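Local coordinates for protein FimX (Pseudomonas aeruginosa PAO1, PDB 3HV9) that belongs to the EAL-domain family, whose members fold as a modified TIM-type beta/alpha barrel with a parallel-rich sheet wrapped by helices, at residues H45-V50 with Q101-V106; Q219-V224 with A241-G246. One frame throughout, in Å; residues are numbered along the deposited sequence.

Interaction 1: H45-V50 with Q101-V106; sequences HENYEV and QTKLFV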
ATOM      1  N   HIS A  45     -14.233   1.841   9.362  1.00 55.19           N
ATOM      2  CA  HIS A  45     -13.008   1.048   9.411  1.00 58.12           C
ATOM      3  C   HIS A  45     -11.812   1.866   9.906  1.00 54.83           C
ATOM      4  O   HIS A  45     -11.743   3.069   9.697  1.00 47.92           O
ATOM      5  CB  HIS A  45     -12.680   0.456   8.028  1.00 43.07           C
ATOM      6  CG  HIS A  45     -13.725  -0.468   7.486  1.00 64.99           C
ATOM      7  ND1 HIS A  45     -13.934  -1.735   7.987  1.00 67.10           N
ATOM      8  CD2 HIS A  45     -14.601  -0.319   6.463  1.00 56.02           C
ATOM      9  CE1 HIS A  45     -14.906  -2.320   7.311  1.00 61.82           C
ATOM     10  NE2 HIS A  45     -15.324  -1.484   6.376  1.00 71.76           N
ATOM     11  N   GLU A  46     -10.887   1.192  10.576  1.00 44.29           N
ATOM     12  CA  GLU A  46      -9.584   1.735  10.905  1.00 50.42           C
ATOM     13  C   GLU A  46      -8.623   1.393   9.759  1.00 45.44           C
ATOM     14  O   GLU A  46      -7.998   0.332   9.769  1.00 60.05           O
ATOM     15  CB  GLU A  46      -9.080   1.116  12.218  1.00 40.78           C
ATOM     16  CG  GLU A  46      -9.841   1.568  13.453  1.00 32.99           C
ATOM     17  CD  GLU A  46      -9.333   0.903  14.719  1.00 55.43           C
ATOM     18  OE1 GLU A  46      -8.492  -0.018  14.613  1.00 70.42           O
ATOM     19  OE2 GLU A  46      -9.775   1.298  15.818  1.00 62.24           O
ATOM     20  N   ASN A  47      -8.533   2.278   8.765  1.00 31.58           N
ATOM     21  CA  ASN A  47      -7.687   2.072   7.590  1.00 31.98           C
ATOM     22  C   ASN A  47      -6.220   2.457   7.800  1.00 46.99           C
ATOM     23  O   ASN A  47      -5.924   3.596   8.151  1.00 35.72           O
ATOM     24  CB  ASN A  47      -8.233   2.883   6.412  1.00 33.74           C
ATOM     25  CG  ASN A  47      -9.655   2.490   6.031  1.00 46.38           C
ATOM     26  OD1 ASN A  47     -10.593   3.275   6.180  1.00 43.24           O
ATOM     27  ND2 ASN A  47      -9.814   1.278   5.533  1.00 33.74           N
ATOM     28  N   TYR A  48      -5.312   1.511   7.568  1.00 32.87           N
ATOM     29  CA  TYR A  48      -3.883   1.788   7.595  1.00 35.81           C
ATOM     30  C   TYR A  48      -3.210   1.303   6.330  1.00 36.09           C
ATOM     31  O   TYR A  48      -3.539   0.227   5.818  1.00 35.91           O
ATOM     32  CB  TYR A  48      -3.220   1.040   8.720  1.00 28.06           C
ATOM     33  CG  TYR A  48      -3.512   1.511  10.118  1.00 39.35           C
ATOM     34  CD1 TYR A  48      -2.667   2.421  10.745  1.00 38.19           C
ATOM     35  CD2 TYR A  48      -4.591   1.003  10.839  1.00 29.12           C
ATOM     36  CE1 TYR A  48      -2.895   2.838  12.056  1.00 30.92           C
ATOM     37  CE2 TYR A  48      -4.830   1.405  12.159  1.00 30.51           C
ATOM     38  CZ  TYR A  48      -3.972   2.322  12.754  1.00 45.72           C
ATOM     39  OH  TYR A  48      -4.167   2.743  14.038  1.00 42.40           O
ATOM     40  N   GLU A  49      -2.251   2.085   5.841  1.00 29.92           N
ATOM     41  CA  GLU A  49      -1.366   1.629   4.773  1.00 34.80           C
ATOM     42  C   GLU A  49      -0.156   1.011   5.441  1.00 34.67           C
ATOM     43  O   GLU A  49       0.369   1.570   6.408  1.00 32.84           O
ATOM     44  CB  GLU A  49      -0.916   2.793   3.890  1.00 30.59           C
ATOM     45  CG  GLU A  49      -0.051   2.359   2.694  1.00 30.45           C
ATOM     46  CD  GLU A  49       0.516   3.540   1.931  1.00 44.33           C
ATOM     47  OE1 GLU A  49       0.312   4.691   2.390  1.00 35.83           O
ATOM     48  OE2 GLU A  49       1.156   3.323   0.874  1.00 33.69           O
ATOM     49  N   VAL A  50       0.277  -0.149   4.960  1.00 34.88           N
ATOM     50  CA  VAL A  50       1.500  -0.733   5.500  1.00 33.55           C
ATOM     51  C   VAL A  50       2.742  -0.385   4.683  1.00 36.53           C
ATOM     52  O   VAL A  50       2.714  -0.285   3.456  1.00 27.10           O
ATOM     53  CB  VAL A  50       1.362  -2.237   5.919  1.00 41.12           C
ATOM     54  CG1 VAL A  50       0.039  -2.802   5.497  1.00 30.86           C
ATOM     55  CG2 VAL A  50       2.555  -3.081   5.471  1.00 28.00           C
ATOM     56  N   GLN A 101     -12.203  -2.871  13.795  1.00 52.01           N
ATOM     57  CA  GLN A 101     -12.582  -2.841  12.383  1.00 63.22           C
ATOM     58  C   GLN A 101     -11.411  -2.459  11.474  1.00 53.72           C
ATOM     59  O   GLN A 101     -11.552  -1.587  10.608  1.00 50.63           O
ATOM     60  CB  GLN A 101     -13.662  -1.789  12.158  1.00 66.85           C
ATOM     61  CG  GLN A 101     -15.075  -2.160  12.513  1.00 89.01           C
ATOM     62  CD  GLN A 101     -16.067  -1.187  11.891  1.00100.26           C
ATOM     63  OE1 GLN A 101     -16.168  -1.085  10.664  1.00 95.45           O
ATOM     64  NE2 GLN A 101     -16.790  -0.455  12.734  1.00 96.77           N
ATOM     65  N   THR A 102     -10.259  -3.090  11.641  1.00 52.09           N
ATOM     66  CA  THR A 102      -9.110  -2.631  10.878  1.00 43.95           C
ATOM     67  C   THR A 102      -8.955  -3.218   9.475  1.00 44.71           C
ATOM     68  O   THR A 102      -9.290  -4.360   9.221  1.00 43.63           O
ATOM     69  CB  THR A 102      -7.808  -2.646  11.694  1.00 48.87           C
ATOM     70  OG1 THR A 102      -6.692  -2.961  10.845  1.00 55.78           O
ATOM     71  CG2 THR A 102      -7.902  -3.616  12.816  1.00 39.14           C
ATOM     72  N   LYS A 103      -8.451  -2.390   8.568  1.00 38.41           N
ATOM     73  CA  LYS A 103      -8.264  -2.763   7.178  1.00 32.32           C
ATOM     74  C   LYS A 103      -6.883  -2.264   6.745  1.00 41.38           C
ATOM     75  O   LYS A 103      -6.498  -1.152   7.097  1.00 34.68           O
ATOM     76  CB  LYS A 103      -9.350  -2.113   6.328  1.00 34.22           C
ATOM     77  CG  LYS A 103      -9.270  -2.464   4.866  1.00 56.55           C
ATOM     78  CD  LYS A 103     -10.346  -1.751   4.074  1.00 53.82           C
ATOM     79  CE  LYS A 103     -11.733  -2.205   4.478  1.00 42.16           C
ATOM     80  NZ  LYS A 103     -12.703  -1.737   3.449  1.00 44.43           N
ATOM     81  N   LEU A 104      -6.137  -3.078   6.001  1.00 30.44           N
ATOM     82  CA  LEU A 104      -4.780  -2.725   5.610  1.00 35.04           C
ATOM     83  C   LEU A 104      -4.608  -2.628   4.113  1.00 41.86           C
ATOM     84  O   LEU A 104      -5.000  -3.525   3.379  1.00 43.56           O
ATOM     85  CB  LEU A 104      -3.760  -3.730   6.144  1.00 27.99           C
ATOM     86  CG  LEU A 104      -3.709  -3.954   7.653  1.00 43.11           C
ATOM     87  CD1 LEU A 104      -2.638  -4.989   8.001  1.00 24.18           C
ATOM     88  CD2 LEU A 104      -3.448  -2.635   8.366  1.00 28.32           C
ATOM     89  N   PHE A 105      -3.988  -1.534   3.679  1.00 35.98           N
ATOM     90  CA  PHE A 105      -3.597  -1.337   2.295  1.00 27.05           C
ATOM     91  C   PHE A 105      -2.170  -1.876   2.137  1.00 34.47           C
ATOM     92  O   PHE A 105      -1.247  -1.420   2.811  1.00 37.00           O
ATOM     93  CB  PHE A 105      -3.648   0.166   1.951  1.00 32.82           C
ATOM     94  CG  PHE A 105      -5.050   0.707   1.821  1.00 32.88           C
ATOM     95  CD1 PHE A 105      -5.524   1.156   0.602  1.00 31.72           C
ATOM     96  CD2 PHE A 105      -5.891   0.745   2.909  1.00 29.22           C
ATOM     97  CE1 PHE A 105      -6.813   1.638   0.472  1.00 37.56           C
ATOM     98  CE2 PHE A 105      -7.190   1.226   2.797  1.00 42.43           C
ATOM     99  CZ  PHE A 105      -7.651   1.686   1.576  1.00 28.80           C
ATOM    100  N   VAL A 106      -1.986  -2.842   1.249  1.00 37.42           N
ATOM    101  CA  VAL A 106      -0.699  -3.519   1.116  1.00 29.32           C
ATOM    102  C   VAL A 106      -0.193  -3.345  -0.315  1.00 39.23           C
ATOM    103  O   VAL A 106      -0.940  -3.524  -1.281  1.00 37.85           O
ATOM    104  CB  VAL A 106      -0.825  -5.038   1.472  1.00 38.89           C
ATOM    105  CG1 VAL A 106       0.505  -5.772   1.283  1.00 30.12           C
ATOM    106  CG2 VAL A 106      -1.324  -5.214   2.899  1.00 31.96           C
TER
HETATM  107  O   HOH W   1     -15.635  -2.832   3.413  1.00 54.71           O

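Interaction 2: Q219-V224 with A241-G246; sequences QKLSIV and ATYIQG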
ATOM      1  N   GLN A 219     -17.525   6.163  -9.619  1.00 59.50           N
ATOM      2  CA  GLN A 219     -17.822   5.438  -8.389  1.00 72.25           C
ATOM      3  C   GLN A 219     -16.551   4.913  -7.732  1.00 71.13           C
ATOM      4  O   GLN A 219     -16.507   3.771  -7.264  1.00 65.97           O
ATOM      5  CB  GLN A 219     -18.774   4.278  -8.672  1.00 63.82           C
ATOM      6  CG  GLN A 219     -20.093   4.698  -9.266  1.00 66.26           C
ATOM      7  CD  GLN A 219     -20.900   3.507  -9.748  1.00 97.55           C
ATOM      8  OE1 GLN A 219     -20.431   2.715 -10.570  1.00 92.69           O
ATOM      9  NE2 GLN A 219     -22.120   3.375  -9.241  1.00 79.27           N
ATOM     10  N   LYS A 220     -15.517   5.748  -7.707  1.00 62.88           N
ATOM     11  CA  LYS A 220     -14.278   5.380  -7.048  1.00 60.89           C
ATOM     12  C   LYS A 220     -14.192   6.123  -5.728  1.00 56.74           C
ATOM     13  O   LYS A 220     -14.701   7.239  -5.607  1.00 59.38           O
ATOM     14  CB  LYS A 220     -13.080   5.714  -7.931  1.00 56.23           C
ATOM     15  CG  LYS A 220     -13.004   4.906  -9.214  1.00 48.74           C
ATOM     16  CD  LYS A 220     -13.275   3.435  -8.927  1.00 64.38           C
ATOM     17  CE  LYS A 220     -13.142   2.585 -10.182  1.00 63.01           C
ATOM     18  NZ  LYS A 220     -14.016   1.372 -10.092  1.00 66.75           N
ATOM     19  N   LEU A 221     -13.572   5.505  -4.731  1.00 47.34           N
ATOM     20  CA  LEU A 221     -13.263   6.230  -3.504  1.00 51.90           C
ATOM     21  C   LEU A 221     -11.891   6.886  -3.632  1.00 47.93           C
ATOM     22  O   LEU A 221     -10.895   6.220  -3.905  1.00 48.97           O
ATOM     23  CB  LEU A 221     -13.305   5.303  -2.298  1.00 48.50           C
ATOM     24  CG  LEU A 221     -14.611   4.537  -2.137  1.00 49.79           C
ATOM     25  CD1 LEU A 221     -14.538   3.676  -0.902  1.00 36.27           C
ATOM     26  CD2 LEU A 221     -15.780   5.511  -2.054  1.00 42.21           C
ATOM     27  N   SER A 222     -11.847   8.200  -3.447  1.00 43.21           N
ATOM     28  CA  SER A 222     -10.636   8.962  -3.679  1.00 37.57           C
ATOM     29  C   SER A 222      -9.780   9.023  -2.412  1.00 40.37           C
ATOM     30  O   SER A 222     -10.290   9.292  -1.326  1.00 38.86           O
ATOM     31  CB  SER A 222     -10.989  10.368  -4.174  1.00 38.10           C
ATOM     32  OG  SER A 222     -11.756  11.081  -3.209  1.00 51.51           O
ATOM     33  N   ILE A 223      -8.483   8.751  -2.554  1.00 41.97           N
ATOM     34  CA  ILE A 223      -7.535   8.912  -1.448  1.00 47.52           C
ATOM     35  C   ILE A 223      -6.491   9.946  -1.827  1.00 43.73           C
ATOM     36  O   ILE A 223      -5.772   9.776  -2.820  1.00 38.54           O
ATOM     37  CB  ILE A 223      -6.812   7.599  -1.092  1.00 52.20           C
ATOM     38  CG1 ILE A 223      -7.825   6.510  -0.730  1.00 44.43           C
ATOM     39  CG2 ILE A 223      -5.856   7.820   0.075  1.00 33.48           C
ATOM     40  CD1 ILE A 223      -7.180   5.249  -0.161  1.00 37.36           C
ATOM     41  N   VAL A 224      -6.417  11.029  -1.057  1.00 38.71           N
ATOM     42  CA  VAL A 224      -5.425  12.073  -1.342  1.00 35.38           C
ATOM     43  C   VAL A 224      -4.372  12.125  -0.242  1.00 34.87           C
ATOM     44  O   VAL A 224      -4.701  12.404   0.918  1.00 38.73           O
ATOM     45  CB  VAL A 224      -6.087  13.452  -1.520  1.00 50.90           C
ATOM     46  CG1 VAL A 224      -5.042  14.526  -1.875  1.00 35.12           C
ATOM     47  CG2 VAL A 224      -7.171  13.379  -2.589  1.00 43.27           C
ATOM     48  N   ALA A 241     -12.769  14.984  -1.193  1.00 52.78           N
ATOM     49  CA  ALA A 241     -11.925  13.801  -1.167  1.00 41.21           C
ATOM     50  C   ALA A 241     -12.542  12.820  -0.189  1.00 47.57           C
ATOM     51  O   ALA A 241     -12.999  13.209   0.879  1.00 41.24           O
ATOM     52  CB  ALA A 241     -10.510  14.184  -0.726  1.00 42.95           C
ATOM     53  N   THR A 242     -12.578  11.541  -0.525  1.00 40.00           N
ATOM     54  CA  THR A 242     -13.237  10.639   0.406  1.00 38.55           C
ATOM     55  C   THR A 242     -12.307  10.190   1.552  1.00 41.61           C
ATOM     56  O   THR A 242     -12.763   9.966   2.681  1.00 46.01           O
ATOM     57  CB  THR A 242     -14.064   9.499  -0.316  1.00 52.47           C
ATOM     58  OG1 THR A 242     -14.038   8.283   0.444  1.00 49.41           O
ATOM     59  CG2 THR A 242     -13.544   9.243  -1.690  1.00 32.83           C
ATOM     60  N   TYR A 243     -11.007  10.110   1.266  1.00 41.56           N
ATOM     61  CA  TYR A 243      -9.991   9.814   2.286  1.00 45.80           C
ATOM     62  C   TYR A 243      -8.756  10.692   2.081  1.00 42.43           C
ATOM     63  O   TYR A 243      -8.445  11.080   0.954  1.00 42.42           O
ATOM     64  CB  TYR A 243      -9.531   8.355   2.220  1.00 41.46           C
ATOM     65  CG  TYR A 243     -10.591   7.301   2.468  1.00 40.69           C
ATOM     66  CD1 TYR A 243     -10.830   6.812   3.748  1.00 32.90           C
ATOM     67  CD2 TYR A 243     -11.319   6.760   1.414  1.00 35.99           C
ATOM     68  CE1 TYR A 243     -11.789   5.821   3.980  1.00 42.41           C
ATOM     69  CE2 TYR A 243     -12.280   5.775   1.634  1.00 43.24           C
ATOM     70  CZ  TYR A 243     -12.508   5.308   2.914  1.00 41.30           C
ATOM     71  OH  TYR A 243     -13.459   4.329   3.127  1.00 42.99           O
ATOM     72  N   ILE A 244      -8.046  10.975   3.171  1.00 39.67           N
ATOM     73  CA  ILE A 244      -6.780  11.708   3.120  1.00 43.37           C
ATOM     74  C   ILE A 244      -5.715  11.047   4.013  1.00 41.97           C
ATOM     75  O   ILE A 244      -6.038  10.284   4.920  1.00 36.46           O
ATOM     76  CB  ILE A 244      -6.953  13.201   3.511  1.00 39.73           C
ATOM     77  CG1 ILE A 244      -7.659  13.327   4.857  1.00 28.83           C
ATOM     78  CG2 ILE A 244      -7.703  13.969   2.420  1.00 29.52           C
ATOM     79  CD1 ILE A 244      -7.700  14.736   5.393  1.00 37.35           C
ATOM     80  N   GLN A 245      -4.449  11.331   3.748  1.00 33.73           N
ATOM     81  CA  GLN A 245      -3.368  10.740   4.520  1.00 34.64           C
ATOM     82  C   GLN A 245      -2.239  11.739   4.513  1.00 35.55           C
ATOM     83  O   GLN A 245      -2.100  12.503   3.568  1.00 31.83           O
ATOM     84  CB  GLN A 245      -2.906   9.454   3.842  1.00 40.35           C
ATOM     85  CG  GLN A 245      -1.878   8.631   4.615  1.00 29.58           C
ATOM     86  CD  GLN A 245      -1.215   7.600   3.717  1.00 35.33           C
ATOM     87  OE1 GLN A 245      -0.866   7.899   2.571  1.00 34.08           O
ATOM     88  NE2 GLN A 245      -1.036   6.384   4.229  1.00 33.11           N
ATOM     89  N   GLY A 246      -1.431  11.751   5.560  1.00 34.14           N
ATOM     90  CA  GLY A 246      -0.313  12.671   5.593  1.00 32.26           C
ATOM     91  C   GLY A 246       0.263  12.757   6.984  1.00 40.03           C
ATOM     92  O   GLY A 246      -0.439  12.486   7.967  1.00 35.74           O
TER

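Interaction 1: H45-V50 with Q101-V106
Residues 46-50 and 102-106 run side by side as neighbouring parallel strands of the EAL-domain barrel. Their axes approach to 4.5 Å and diverge by 26°. Glu-46 pairs with Thr-102, and the register holds to Glu-49 with Phe-105. Five backbone hydrogen bonds form the ladder. Glu-46 N donates to Gln-101 O at one end and Val-50 N to Phe-105 O at the other. Between them, Phe-105 N reaches Tyr-48 O at 2.8 Å.

Tyr-48 and Leu-104 make an apolar contact, CB to CD2, at 3.7 Å. Further along, the CG1 methyl of Val-50 lies beside CG2 of Val-106 at 3.8 Å. On the other face, Phe-105 CE2 packs against Asn-47 CB at 4.1 Å. Glu-49 shares this face, and its carboxylate is held in part by His-107 and Gln-139.

Lys-103 CG is anti to the backbone N (chi1 -179°), and a bend at chi3 brings the chain end over His-45. CE sits 3.9 Å from the centroid of the imidazole, a CH-pi contact 8° off the ring normal. Lys-103 NZ bonds to Gln-165 and to a water at 3.1 Å, which also takes a weak bond from His-45 NE2.

Interaction 2: Q219-V224 with A241-G246
Tyr-243 crosses Ile-223 at a slant and turns one ring edge to Leu-221. Its CB is 3.9 Å from Ile-223 CG1. Its CE2 is 4.0 Å from Leu-221 CD1, and that methyl lies near the ring plane. Ser-222 O is also at this edge. The phenol OH of Tyr-243 is hydrogen-bonded to Asp-43.

The backbones form a short parallel beta pair. Ile-223 is opposite Tyr-243, and Val-224 is opposite Ile-244. The touching parts diverge by 55°. Tyr-243 N donates to Ser-222 O at 2.8 Å. Val-224 N returns a bond to Tyr-243 O at 2.9 Å. Gln-245 N then reaches Val-224 O at 3.0 Å.

A side-chain bond extends the ladder at its start. Ser-222 OG stands between its own backbone N and carbonyl carbon (chi1 61°), and there it accepts from Thr-242 N at 2.8 Å. The N-H points well at the oxygen, at 160°. The same N-H makes a weak second bond to Ser-222 O. The hydroxyl thus ties down the backbone of Thr-242, next to the paired residues.

On the sheet face away from Tyr-243 the contact is aliphatic. Val-224 CG2 packs on Ala-241 CB at 3.9 Å, and Val-224 CB faces the CG2 methyl of Ile-244.

The two segments are the strands of a beta-alpha-beta crossover through helix 230-239. Leu-236 of that helix touches both Val-224 and Ile-244. Helix 202-217 ends in a Schellman motif with Gln-219 as its C-prime residue, and its His-216 touches Ser-222 and Thr-242. Strand 188-191 flanks Leu-221 and Ile-223 on one side, while strand 30-39 lies against Tyr-243 and Ile-244 on the other.

Both interactions belong to one eight-stranded sheet of the EAL domain, and their centres are about 14 Å apart. They follow each other along the chain: interaction 1 closes before interaction 2 opens. Interaction 1 joins the second and third strands in sheet order, and interaction 2 joins the last two. Strand 30-39 lies between them, since it pairs with both 46-54 and 243-244 and so closes the sheet. The two contacts also touch directly. Glu-49 OE1 is 2.8 Å from Gln-245 NE2, a probable hydrogen bond, and Lys-190 joins both residues. Phe-105 packs on Ile-223 nearby. Glycerol, probably from the crystallisation liquor, bonds to Glu-49 and Gln-245, consistent with a polar pocket.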